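Local coordinates for MSM0271 protein (Mycobacterium smegmatis, PDB 5SUH) that forms double-ringed trimeric tiles in the shell of the RMM bacterial microcompartment of mycobacteria and may take part in transport across it, at residues R30-R44 with P61-P74. Residues are numbered along the deposited sequence; the frame is centred on the assembly and turned at random.
Sequences RTQIRVYLLVEDLQR and PYEGEHALIVEVSP
Arg34 and Val35 share a single partner, Glu71, across a classic beta bulge in the antiparallel pairing of strand 32-39 with strand 66-73, within the first of the two circularly permuted BMC domains. Both backbone N atoms donate to the one carbonyl, Arg34 N to Glu71 O at 2.8 Å and Val35 N to Glu71 O almost straight (171°), from the same face of its plane. From Arg34 CB outward, CB and CG lie against Glu71 O; CG is anti to the carbonyl carbon (chi1 -54°), and the bends at chi2 and chi3 swing the guanidinium edge toward the Glu71 carboxylate. CD passes near the carboxylate, and Arg34 NE reaches Glu71 OE2 at 3.0 Å from above the carboxylate plane, forming a salt bridge. NH2 binds the same oxygen, which also accepts from a water held by NH2. The other oxygen, Glu71 OE1, accepts from the backbone of Leu180, tying this sheet to the second domain, while Phe103 makes a cation-pi contact with Arg34.

Further along, Leu37 and Val39 pack with Ile69 and Ala67 on the face where they meet helix 182-192; Leu37 CB sits 3.6 Å from Ile69 CG1. The other face carries Tyr36, whose ring has Leu68 CD1 over one face, 4.0 Å from its plane and nearer the ring's periphery, on the side packed by helix 113-127. Past the strands, Leu42 N donates to Glu65 O and Leu42 O accepts from Gly64 N in the type II turn. Alongside, the His66 ring takes a hydrogen bond at its edge, Asp41 N to His66 ND1, 3.0 Å long and 28° out of the ring plane.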
loop_
_atom_site.group_PDB
_atom_site.type_symbol
_atom_site.label_atom_id
_atom_site.label_comp_id
_atom_site.label_asym_id
_atom_site.label_seq_id
_atom_site.Cartn_x
_atom_site.Cartn_y
_atom_site.Cartn_z
ATOM N N ARG A 30 -8.345 11.322 34.462
ATOM C CA ARG A 30 -8.475 11.834 33.098
ATOM C C ARG A 30 -7.878 10.878 32.042
ATOM O O ARG A 30 -8.594 10.397 31.159
ATOM C CB ARG A 30 -7.778 13.192 32.980
ATOM C CG ARG A 30 -8.336 14.040 31.896
ATOM C CD ARG A 30 -9.816 14.232 32.202
ATOM N NE ARG A 30 -10.500 15.076 31.232
ATOM C CZ ARG A 30 -10.655 14.765 29.949
ATOM N NH1 ARG A 30 -11.297 15.600 29.142
ATOM N NH2 ARG A 30 -10.184 13.617 29.475
ATOM N N THR A 31 -6.578 10.595 32.158
ATOM C CA THR A 31 -5.896 9.598 31.323
ATOM C C THR A 31 -5.897 8.187 31.930
ATOM O O THR A 31 -5.255 7.953 32.955
ATOM C CB THR A 31 -4.436 10.011 31.060
ATOM O OG1 THR A 31 -4.420 11.225 30.300
ATOM C CG2 THR A 31 -3.714 8.951 30.277
ATOM N N GLN A 32 -6.590 7.243 31.290
ATOM C CA GLN A 32 -6.651 5.884 31.827
ATOM C C GLN A 32 -5.609 4.926 31.260
ATOM O O GLN A 32 -5.481 4.755 30.051
ATOM C CB GLN A 32 -8.025 5.253 31.630
ATOM C CG GLN A 32 -8.052 3.870 32.290
ATOM C CD GLN A 32 -9.161 2.961 31.816
ATOM O OE1 GLN A 32 -10.256 3.415 31.481
ATOM N NE2 GLN A 32 -8.885 1.656 31.797
ATOM N N ILE A 33 -4.885 4.277 32.161
ATOM C CA ILE A 33 -3.918 3.283 31.765
ATOM C C ILE A 33 -4.521 1.878 31.643
ATOM O O ILE A 33 -5.057 1.327 32.594
ATOM C CB ILE A 33 -2.747 3.287 32.737
ATOM C CG1 ILE A 33 -1.898 4.529 32.417
ATOM C CG2 ILE A 33 -1.924 2.026 32.570
ATOM C CD1 ILE A 33 -0.560 4.578 33.093
ATOM N N ARG A 34 -4.448 1.332 30.435
ATOM C CA ARG A 34 -4.977 0.013 30.118
ATOM C C ARG A 34 -3.892 -1.029 30.348
ATOM O O ARG A 34 -4.133 -2.070 30.963
ATOM C CB ARG A 34 -5.397 -0.062 28.647
ATOM C CG ARG A 34 -6.351 1.006 28.216
ATOM C CD ARG A 34 -7.588 0.462 27.617
ATOM N NE ARG A 34 -7.362 -0.625 26.678
ATOM C CZ ARG A 34 -8.335 -1.466 26.330
ATOM N NH1 ARG A 34 -9.551 -1.316 26.851
ATOM N NH2 ARG A 34 -8.095 -2.473 25.510
ATOM N N VAL A 35 -2.688 -0.715 29.857
ATOM C CA VAL A 35 -1.515 -1.570 30.016
ATOM C C VAL A 35 -0.304 -0.729 30.451
ATOM O O VAL A 35 -0.065 0.332 29.880
ATOM C CB VAL A 35 -1.152 -2.300 28.704
ATOM C CG1 VAL A 35 0.092 -3.154 28.904
ATOM C CG2 VAL A 35 -2.281 -3.143 28.231
ATOM N N TYR A 36 0.433 -1.187 31.469
ATOM C CA TYR A 36 1.689 -0.543 31.904
ATOM C C TYR A 36 2.688 -1.616 32.338
ATOM O O TYR A 36 2.531 -2.206 33.412
ATOM C CB TYR A 36 1.447 0.447 33.069
ATOM C CG TYR A 36 2.712 1.083 33.649
ATOM C CD1 TYR A 36 3.411 0.484 34.708
ATOM C CD2 TYR A 36 3.203 2.282 33.145
ATOM C CE1 TYR A 36 4.575 1.056 35.221
ATOM C CE2 TYR A 36 4.361 2.867 33.660
ATOM C CZ TYR A 36 5.038 2.258 34.687
ATOM O OH TYR A 36 6.168 2.865 35.170
ATOM N N LEU A 37 3.730 -1.841 31.549
ATOM C CA LEU A 37 4.626 -2.962 31.818
ATOM C C LEU A 37 6.085 -2.783 31.441
ATOM O O LEU A 37 6.408 -2.359 30.325
ATOM C CB LEU A 37 4.131 -4.215 31.094
ATOM C CG LEU A 37 3.559 -5.334 31.969
ATOM C CD1 LEU A 37 3.589 -6.637 31.194
ATOM C CD2 LEU A 37 4.286 -5.469 33.320
ATOM N N LEU A 38 6.959 -3.145 32.380
ATOM C CA LEU A 38 8.376 -3.374 32.093
ATOM C C LEU A 38 8.624 -4.751 31.545
ATOM O O LEU A 38 8.373 -5.756 32.200
ATOM C CB LEU A 38 9.253 -3.194 33.323
ATOM C CG LEU A 38 10.037 -1.896 33.397
ATOM C CD1 LEU A 38 9.117 -0.726 33.461
ATOM C CD2 LEU A 38 10.848 -1.960 34.663
ATOM N N VAL A 39 9.139 -4.766 30.326
ATOM C CA VAL A 39 9.593 -5.968 29.665
ATOM C C VAL A 39 11.106 -6.016 29.727
ATOM O O VAL A 39 11.788 -5.316 28.992
ATOM C CB VAL A 39 9.121 -6.005 28.223
ATOM C CG1 VAL A 39 9.619 -7.244 27.552
ATOM C CG2 VAL A 39 7.578 -5.881 28.168
ATOM N N GLU A 40 11.632 -6.868 30.601
ATOM C CA GLU A 40 13.055 -6.855 30.905
ATOM C C GLU A 40 13.801 -7.897 30.048
ATOM O O GLU A 40 13.255 -8.961 29.727
ATOM C CB GLU A 40 13.223 -7.088 32.417
ATOM C CG GLU A 40 14.643 -7.259 32.958
ATOM C CD GLU A 40 14.671 -7.559 34.472
ATOM O OE1 GLU A 40 13.605 -7.491 35.122
ATOM O OE2 GLU A 40 15.756 -7.878 35.007
ATOM N N ASP A 41 15.012 -7.537 29.607
ATOM C CA ASP A 41 15.880 -8.405 28.794
ATOM C C ASP A 41 15.228 -8.953 27.488
ATOM O O ASP A 41 14.791 -10.103 27.461
ATOM C CB ASP A 41 16.392 -9.573 29.662
ATOM C CG ASP A 41 17.457 -10.421 28.947
ATOM O OD1 ASP A 41 18.249 -9.856 28.163
ATOM O OD2 ASP A 41 17.481 -11.661 29.137
ATOM N N LEU A 42 15.185 -8.161 26.411
ATOM C CA LEU A 42 14.540 -8.600 25.146
ATOM C C LEU A 42 15.236 -9.785 24.447
ATOM O O LEU A 42 16.447 -9.768 24.234
ATOM C CB LEU A 42 14.432 -7.429 24.152
ATOM C CG LEU A 42 13.456 -6.319 24.572
ATOM C CD1 LEU A 42 13.563 -5.146 23.636
ATOM C CD2 LEU A 42 12.020 -6.830 24.624
ATOM N N GLN A 43 14.462 -10.809 24.081
ATOM C CA GLN A 43 15.021 -11.943 23.341
ATOM C C GLN A 43 15.185 -11.591 21.840
ATOM O O GLN A 43 14.487 -10.722 21.334
ATOM C CB GLN A 43 14.151 -13.199 23.546
ATOM C CG GLN A 43 13.909 -13.558 24.986
ATOM C CD GLN A 43 15.200 -13.824 25.766
ATOM O OE1 GLN A 43 15.883 -14.820 25.548
ATOM N NE2 GLN A 43 15.528 -12.924 26.686
ATOM N N ARG A 44 16.090 -12.257 21.124
ATOM C CA ARG A 44 16.481 -11.721 19.808
ATOM C C ARG A 44 15.416 -11.809 18.699
ATOM O O ARG A 44 15.330 -10.899 17.874
ATOM C CB ARG A 44 17.781 -12.377 19.344
ATOM C CG ARG A 44 17.647 -13.777 18.842
ATOM C CD ARG A 44 18.989 -14.262 18.336
ATOM N NE ARG A 44 18.886 -15.587 17.733
ATOM C CZ ARG A 44 19.919 -16.280 17.267
ATOM N NH1 ARG A 44 21.152 -15.780 17.332
ATOM N NH2 ARG A 44 19.711 -17.474 16.731
ATOM N N PRO A 61 14.631 -1.814 18.652
ATOM C CA PRO A 61 15.326 -2.295 19.853
ATOM C C PRO A 61 16.294 -3.417 19.481
ATOM O O PRO A 61 16.195 -3.946 18.382
ATOM C CB PRO A 61 14.174 -2.783 20.757
ATOM C CG PRO A 61 13.099 -3.168 19.795
ATOM C CD PRO A 61 13.200 -2.182 18.654
ATOM N N TYR A 62 17.232 -3.744 20.366
ATOM C CA TYR A 62 18.193 -4.833 20.127
ATOM C C TYR A 62 18.164 -5.856 21.272
ATOM O O TYR A 62 17.667 -5.578 22.361
ATOM C CB TYR A 62 19.616 -4.282 19.936
ATOM C CG TYR A 62 19.706 -3.303 18.789
ATOM C CD1 TYR A 62 19.386 -3.695 17.502
ATOM C CD2 TYR A 62 20.066 -1.979 19.001
ATOM C CE1 TYR A 62 19.432 -2.814 16.461
ATOM C CE2 TYR A 62 20.122 -1.083 17.965
ATOM C CZ TYR A 62 19.797 -1.501 16.695
ATOM O OH TYR A 62 19.846 -0.610 15.648
ATOM N N GLU A 63 18.686 -7.046 21.001
ATOM C CA GLU A 63 18.735 -8.116 21.987
ATOM C C GLU A 63 19.460 -7.658 23.255
ATOM O O GLU A 63 20.509 -7.019 23.185
ATOM C CB GLU A 63 19.426 -9.334 21.386
ATOM C CG GLU A 63 19.727 -10.463 22.338
ATOM C CD GLU A 63 20.554 -11.573 21.688
ATOM O OE1 GLU A 63 21.086 -11.368 20.572
ATOM O OE2 GLU A 63 20.687 -12.650 22.310
ATOM N N GLY A 64 18.863 -7.937 24.414
ATOM C CA GLY A 64 19.497 -7.629 25.676
ATOM C C GLY A 64 19.115 -6.303 26.284
ATOM O O GLY A 64 19.453 -6.052 27.430
ATOM N N GLU A 65 18.432 -5.459 25.503
ATOM C CA GLU A 65 17.947 -4.147 25.949
ATOM C C GLU A 65 16.623 -4.287 26.740
ATOM O O GLU A 65 16.093 -5.395 26.861
ATOM C CB GLU A 65 17.782 -3.197 24.735
ATOM C CG GLU A 65 19.130 -2.757 24.132
ATOM C CD GLU A 65 19.041 -1.707 23.016
ATOM O OE1 GLU A 65 18.012 -1.604 22.328
ATOM O OE2 GLU A 65 20.020 -0.952 22.850
ATOM N N HIS A 66 16.123 -3.193 27.316
ATOM C CA HIS A 66 14.897 -3.258 28.124
ATOM C C HIS A 66 13.807 -2.287 27.619
ATOM O O HIS A 66 14.111 -1.197 27.130
ATOM C CB HIS A 66 15.204 -2.994 29.607
ATOM C CG HIS A 66 16.390 -3.748 30.129
ATOM N ND1 HIS A 66 16.313 -5.055 30.564
ATOM C CD2 HIS A 66 17.679 -3.371 30.320
ATOM C CE1 HIS A 66 17.504 -5.459 30.976
ATOM N NE2 HIS A 66 18.348 -4.452 30.839
ATOM N N ALA A 67 12.539 -2.674 27.758
ATOM C CA ALA A 67 11.437 -1.866 27.220
ATOM C C ALA A 67 10.319 -1.529 28.209
ATOM O O ALA A 67 10.046 -2.280 29.161
ATOM C CB ALA A 67 10.832 -2.569 26.017
ATOM N N LEU A 68 9.686 -0.379 27.977
ATOM C CA LEU A 68 8.452 -0.027 28.671
ATOM C C LEU A 68 7.316 0.018 27.659
ATOM O O LEU A 68 7.438 0.709 26.637
ATOM C CB LEU A 68 8.572 1.325 29.373
ATOM C CG LEU A 68 7.258 1.743 30.040
ATOM C CD1 LEU A 68 6.989 0.891 31.297
ATOM C CD2 LEU A 68 7.253 3.215 30.364
ATOM N N ILE A 69 6.227 -0.710 27.919
ATOM C CA ILE A 69 5.078 -0.709 27.004
ATOM C C ILE A 69 3.851 -0.126 27.694
ATOM O O ILE A 69 3.535 -0.493 28.834
ATOM C CB ILE A 69 4.719 -2.111 26.485
ATOM C CG1 ILE A 69 4.402 -3.081 27.650
ATOM C CG2 ILE A 69 5.833 -2.643 25.606
ATOM C CD1 ILE A 69 3.812 -4.444 27.223
ATOM N N VAL A 70 3.179 0.816 27.028
ATOM C CA VAL A 70 2.005 1.463 27.611
ATOM C C VAL A 70 0.851 1.559 26.601
ATOM O O VAL A 70 1.037 2.025 25.455
ATOM C CB VAL A 70 2.348 2.886 28.134
ATOM C CG1 VAL A 70 1.119 3.557 28.730
ATOM C CG2 VAL A 70 3.519 2.857 29.136
ATOM N N GLU A 71 -0.333 1.125 27.029
ATOM C CA GLU A 71 -1.581 1.308 26.268
ATOM C C GLU A 71 -2.553 2.199 27.080
ATOM O O GLU A 71 -2.714 1.994 28.277
ATOM C CB GLU A 71 -2.229 -0.065 25.929
ATOM C CG GLU A 71 -3.467 0.023 25.044
ATOM C CD GLU A 71 -4.092 -1.326 24.672
ATOM O OE1 GLU A 71 -3.360 -2.302 24.367
ATOM O OE2 GLU A 71 -5.344 -1.389 24.636
ATOM N N VAL A 72 -3.160 3.211 26.454
ATOM C CA VAL A 72 -4.037 4.143 27.189
ATOM C C VAL A 72 -5.353 4.490 26.499
ATOM O O VAL A 72 -5.547 4.249 25.309
ATOM C CB VAL A 72 -3.387 5.515 27.459
ATOM C CG1 VAL A 72 -2.033 5.328 28.113
ATOM C CG2 VAL A 72 -3.312 6.339 26.161
ATOM N N SER A 73 -6.228 5.120 27.276
ATOM C CA SER A 73 -7.504 5.628 26.798
ATOM C C SER A 73 -7.774 6.990 27.442
ATOM O O SER A 73 -7.466 7.166 28.616
ATOM C CB SER A 73 -8.611 4.647 27.137
ATOM O OG SER A 73 -9.834 5.094 26.613
ATOM N N PRO A 74 -8.278 7.983 26.670
ATOM C CA PRO A 74 -8.587 7.978 25.234
ATOM C C PRO A 74 -7.299 7.965 24.387
ATOM O O PRO A 74 -6.250 8.414 24.873
ATOM C CB PRO A 74 -9.365 9.292 25.047
ATOM C CG PRO A 74 -8.824 10.184 26.066
ATOM C CD PRO A 74 -8.525 9.311 27.260
HETATM O O HOH W 1 -6.557 -3.436 23.416
#